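Local coordinates for protein myosin light chain 1 (Saccharomyces cerevisiae, PDB 1M45) that serves as a light chain for yeast class II and class V myosins by binding their IQ motifs, and recruits IQG1 to the bud neck for cytokinesis, at residues A[7-10]-A[11-15]; A[56-59]-A[60-64]. One frame throughout, in Å; residues are numbered along the deposited sequence.

Contact 1 of 2, residues A[7-10]-A[11-15]; sequences KDIF and TLFDK
Asp8 OD1 is approached by two groups at the start of helix 10-13: a water that donates to it at 2.8 Å, and the hydroxyl of Thr11. The same water accepts from Thr11 N at 3.0 Å, so it links the carboxylate to a backbone N-H of the first turn. Thr11 OG1 sits between the backbone N and the carbonyl carbon (chi1 48°), which turns it back toward Asp8. There its proton can go to Asp8 O, 3.1 Å from Thr11 OG1, or to Asp8 OD1, and either bond would be weak. Leu12 N donates to Ile9 O at 2.9 Å, and Phe13 N makes a weak bond to Phe10 O. The side chains of Ile9 and Phe13 run alongside each other in one direction. Methyl CG2 of Ile9 meets the ring edge of Phe13 at CE1, 3.6 Å away, close to the ring plane, while Ile9 O lies in that plane beside Phe13 CD1. Phe10 is turned differently: its CE1 comes within 4.1 Å of Asp14 CB, and its ring is almost perpendicular (81°) to the Asp14 carboxylate. That carboxylate is held by backbone N-H groups of Gln18 and Gly19 in the loop that follows; Asp14 probably serves as a calcium ligand in the first EF-hand. Ile9 and Phe13 also pack on helix 26-32, and Ile9 and Leu12 on apolar side chains of the bound peptide. The chemistry is therefore divided: a water bridge, with at most a weak hydroxyl bond beside it, joins the polar beginning of a short, loosely bonded helix, while its apolar side chains join helix 26-32 and the peptide, and Asp14 follows directly after the helix, where the EF-hand loop begins.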
loop_
_atom_site.group_PDB
_atom_site.type_symbol
_atom_site.label_atom_id
_atom_site.label_comp_id
_atom_site.label_asym_id
_atom_site.label_seq_id
_atom_site.Cartn_x
_atom_site.Cartn_y
_atom_site.Cartn_z
ATOM N N LYS A 7 11.274 -11.962 6.839
ATOM C CA LYS A 7 11.421 -12.737 5.612
ATOM C C LYS A 7 12.551 -12.188 4.732
ATOM O O LYS A 7 12.416 -12.101 3.496
ATOM C CB LYS A 7 10.104 -12.749 4.847
ATOM C CG LYS A 7 8.945 -13.393 5.613
ATOM C CD LYS A 7 7.723 -13.454 4.721
ATOM C CE LYS A 7 6.560 -14.186 5.389
ATOM N NZ LYS A 7 5.356 -14.121 4.490
ATOM N N ASP A 8 13.654 -11.822 5.396
ATOM C CA ASP A 8 14.871 -11.293 4.753
ATOM C C ASP A 8 14.667 -10.003 3.972
ATOM O O ASP A 8 15.417 -9.712 3.045
ATOM C CB ASP A 8 15.475 -12.307 3.797
ATOM C CG ASP A 8 16.972 -12.091 3.592
ATOM O OD1 ASP A 8 17.656 -11.593 4.499
ATOM O OD2 ASP A 8 17.503 -12.415 2.542
ATOM N N ILE A 9 13.621 -9.261 4.303
ATOM C CA ILE A 9 13.366 -8.040 3.575
ATOM C C ILE A 9 14.295 -6.907 4.029
ATOM O O ILE A 9 14.698 -6.066 3.233
ATOM C CB ILE A 9 11.892 -7.652 3.732
ATOM C CG1 ILE A 9 11.010 -8.624 2.956
ATOM C CG2 ILE A 9 11.665 -6.188 3.293
ATOM C CD1 ILE A 9 9.505 -8.479 3.334
ATOM N N PHE A 10 14.652 -6.886 5.308
ATOM C CA PHE A 10 15.497 -5.836 5.842
ATOM C C PHE A 10 16.782 -5.607 5.014
ATOM O O PHE A 10 17.190 -4.459 4.817
ATOM C CB PHE A 10 15.832 -6.135 7.295
ATOM C CG PHE A 10 16.476 -5.002 8.024
ATOM C CD1 PHE A 10 17.867 -4.887 8.057
ATOM C CD2 PHE A 10 15.720 -4.032 8.683
ATOM C CE1 PHE A 10 18.479 -3.824 8.733
ATOM C CE2 PHE A 10 16.315 -3.010 9.375
ATOM C CZ PHE A 10 17.704 -2.889 9.394
ATOM N N THR A 11 17.388 -6.682 4.511
ATOM C CA THR A 11 18.628 -6.551 3.729
ATOM C C THR A 11 18.405 -5.800 2.426
ATOM O O THR A 11 19.330 -5.132 1.945
ATOM C CB THR A 11 19.347 -7.917 3.440
ATOM O OG1 THR A 11 18.400 -8.872 2.951
ATOM C CG2 THR A 11 19.867 -8.529 4.724
ATOM N N LEU A 12 17.199 -5.850 1.875
ATOM C CA LEU A 12 16.925 -5.126 0.627
ATOM C C LEU A 12 16.862 -3.621 0.882
ATOM O O LEU A 12 17.068 -2.797 -0.049
ATOM C CB LEU A 12 15.615 -5.609 -0.015
ATOM C CG LEU A 12 15.535 -7.051 -0.488
ATOM C CD1 LEU A 12 14.109 -7.375 -0.944
ATOM C CD2 LEU A 12 16.548 -7.238 -1.623
ATOM N N PHE A 13 16.552 -3.253 2.123
ATOM C CA PHE A 13 16.509 -1.863 2.529
ATOM C C PHE A 13 17.872 -1.407 3.028
ATOM O O PHE A 13 18.097 -0.200 3.219
ATOM C CB PHE A 13 15.442 -1.645 3.620
ATOM C CG PHE A 13 14.025 -1.628 3.082
ATOM C CD1 PHE A 13 13.357 -2.790 2.862
ATOM C CD2 PHE A 13 13.439 -0.417 2.698
ATOM C CE1 PHE A 13 12.059 -2.790 2.336
ATOM C CE2 PHE A 13 12.141 -0.389 2.164
ATOM C CZ PHE A 13 11.455 -1.583 2.001
ATOM N N ASP A 14 18.757 -2.364 3.292
ATOM C CA ASP A 14 20.100 -2.027 3.784
ATOM C C ASP A 14 21.153 -2.675 2.880
ATOM O O ASP A 14 21.877 -3.584 3.273
ATOM C CB ASP A 14 20.239 -2.545 5.208
ATOM C CG ASP A 14 21.606 -2.264 5.812
ATOM O OD1 ASP A 14 22.306 -1.361 5.330
ATOM O OD2 ASP A 14 22.022 -2.931 6.756
ATOM N N LYS A 15 21.296 -2.166 1.677
ATOM C CA LYS A 15 22.258 -2.787 0.765
ATOM C C LYS A 15 23.702 -2.328 0.976
ATOM O O LYS A 15 24.614 -2.697 0.229
ATOM C CB LYS A 15 21.812 -2.588 -0.668
ATOM C CG LYS A 15 20.523 -3.331 -0.948
ATOM C CD LYS A 15 20.122 -3.186 -2.397
ATOM C CE LYS A 15 18.893 -4.004 -2.656
ATOM N NZ LYS A 15 18.192 -3.596 -3.887
HETATM O O HOH W 1 16.998 -9.321 5.976
#

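Contact 2 of 2, residues A[56-59]-A[60-64]; sequences SSLT and LDQIT
Thr59 and Gln62 cross each other at a slant, each side chain reaching for the other's backbone N-H, and together they form a capping box at the start of helix 60-69. Thr59 is the N-cap: its OG1 accepts from Gln62 N at 3.1 Å. In return Gln62, with its chain extended beyond CG (chi2 -180°), stretches back past the hydroxyl, with CG 3.2 Å from Thr59 OG1, and brings OE1 to within 2.9 Å of Thr59 N. This bond is nearly straight (167°) and uses an in-plane lone pair of the amide oxygen, which also lies against Leu58 CA. Were Gln62 replaced by an alanine, Thr59 N would probably be left without this acceptor and the strand-helix junction held less firmly, although the hydroxyl cap could remain. Thr59 O belongs to the same turn, taking Ile63 N at 3.0 Å and, weakly, Gln62 N. Leu58 meets both Gln62 and Ile63 at about a right angle; its CB rests on Ile63 CG1 at 3.9 Å, and the CG1 branch of Ile63 also lies beside Thr59 O. At the next residue, Leu60 O receives both the backbone N-H and the hydroxyl of Thr64, a turn further along. The axes of strand 57-59 and of the helix segment 60-64 are 83° apart. Strand 57-59 pairs antiparallel with strand 20-22, Leu58 bonding to Ile21 through the backbone, while Leu58 and Ile63 pack on Leu26 of helix 26-32, and Leu60 and Ile63 on Tyr29 of that helix.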
loop_
_atom_site.group_PDB
_atom_site.type_symbol
_atom_site.label_atom_id
_atom_site.label_comp_id
_atom_site.label_asym_id
_atom_site.label_seq_id
_atom_site.Cartn_x
_atom_site.Cartn_y
_atom_site.Cartn_z
ATOM N N SER A 56 19.878 8.840 12.341
ATOM C CA SER A 56 19.153 8.898 11.069
ATOM C C SER A 56 18.700 7.508 10.592
ATOM O O SER A 56 18.142 7.370 9.478
ATOM C CB SER A 56 20.059 9.507 10.005
ATOM O OG SER A 56 20.402 10.844 10.312
ATOM N N SER A 57 18.943 6.482 11.409
ATOM C CA SER A 57 18.647 5.118 11.005
ATOM C C SER A 57 18.089 4.309 12.147
ATOM O O SER A 57 18.180 4.719 13.298
ATOM C CB SER A 57 19.892 4.441 10.440
ATOM O OG SER A 57 20.925 4.456 11.412
ATOM N N LEU A 58 17.498 3.162 11.815
ATOM C CA LEU A 58 16.913 2.253 12.787
ATOM C C LEU A 58 17.446 0.847 12.551
ATOM O O LEU A 58 17.554 0.404 11.403
ATOM C CB LEU A 58 15.367 2.228 12.656
ATOM C CG LEU A 58 14.595 3.532 12.817
ATOM C CD1 LEU A 58 13.137 3.367 12.385
ATOM C CD2 LEU A 58 14.717 4.021 14.269
ATOM N N THR A 59 17.776 0.142 13.633
ATOM C CA THR A 59 18.181 -1.258 13.542
ATOM C C THR A 59 16.953 -2.149 13.417
ATOM O O THR A 59 15.822 -1.711 13.703
ATOM C CB THR A 59 19.003 -1.727 14.776
ATOM O OG1 THR A 59 18.175 -1.727 15.944
ATOM C CG2 THR A 59 20.164 -0.813 15.065
ATOM N N LEU A 60 17.162 -3.401 13.003
ATOM C CA LEU A 60 16.055 -4.333 12.879
ATOM C C LEU A 60 15.423 -4.545 14.238
ATOM O O LEU A 60 14.199 -4.627 14.374
ATOM C CB LEU A 60 16.512 -5.664 12.272
ATOM C CG LEU A 60 15.443 -6.719 12.052
ATOM C CD1 LEU A 60 14.264 -6.162 11.242
ATOM C CD2 LEU A 60 16.085 -7.885 11.353
ATOM N N ASP A 61 16.258 -4.641 15.262
ATOM C CA ASP A 61 15.720 -4.826 16.589
ATOM C C ASP A 61 14.866 -3.653 17.056
ATOM O O ASP A 61 13.888 -3.856 17.784
ATOM C CB ASP A 61 16.826 -5.065 17.608
ATOM C CG ASP A 61 17.412 -6.444 17.508
ATOM O OD1 ASP A 61 16.688 -7.412 17.123
ATOM O OD2 ASP A 61 18.590 -6.642 17.842
ATOM N N GLN A 62 15.251 -2.445 16.653
ATOM C CA GLN A 62 14.504 -1.256 17.053
ATOM C C GLN A 62 13.168 -1.276 16.339
ATOM O O GLN A 62 12.107 -0.979 16.943
ATOM C CB GLN A 62 15.252 0.014 16.725
ATOM C CG GLN A 62 16.436 0.342 17.617
ATOM C CD GLN A 62 17.102 1.624 17.210
ATOM O OE1 GLN A 62 17.524 1.784 16.066
ATOM N NE2 GLN A 62 17.169 2.573 18.137
ATOM N N ILE A 63 13.205 -1.705 15.077
ATOM C CA ILE A 63 11.965 -1.761 14.297
ATOM C C ILE A 63 11.025 -2.816 14.838
ATOM O O ILE A 63 9.821 -2.599 14.939
ATOM C CB ILE A 63 12.248 -2.001 12.794
ATOM C CG1 ILE A 63 12.964 -0.780 12.247
ATOM C CG2 ILE A 63 10.928 -2.212 12.025
ATOM C CD1 ILE A 63 13.393 -0.881 10.764
ATOM N N THR A 64 11.577 -3.971 15.200
ATOM C CA THR A 64 10.793 -5.047 15.772
ATOM C C THR A 64 10.149 -4.596 17.067
ATOM O O THR A 64 8.981 -4.880 17.312
ATOM C CB THR A 64 11.684 -6.292 15.988
ATOM O OG1 THR A 64 12.232 -6.688 14.727
ATOM C CG2 THR A 64 10.836 -7.482 16.402
#

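How the contacts relate
Contact 1 comes first along the chain and contact 2 follows, their centres about 12 Å apart in the N-terminal part of the protein. They meet through Phe10, whose CD2 lies 3.6 Å from Leu60 CD1 and whose ring also packs on Ile63. Strand 20-22 lies between them in the chain: Ile21 is touched by Phe10 and Phe13 of contact 1 and by Ile63 of contact 2, and the strand pairs with 57-59. Helix 26-32 packs against both. Such a short antiparallel pair, repeated by strands 99-101 and 135-137, is consistent with the paired EF-hand lobes of calmodulin-like light chains; the two contacts belong to the N-terminal lobe, where Phe10, Leu60 and Ile63 share one apolar core.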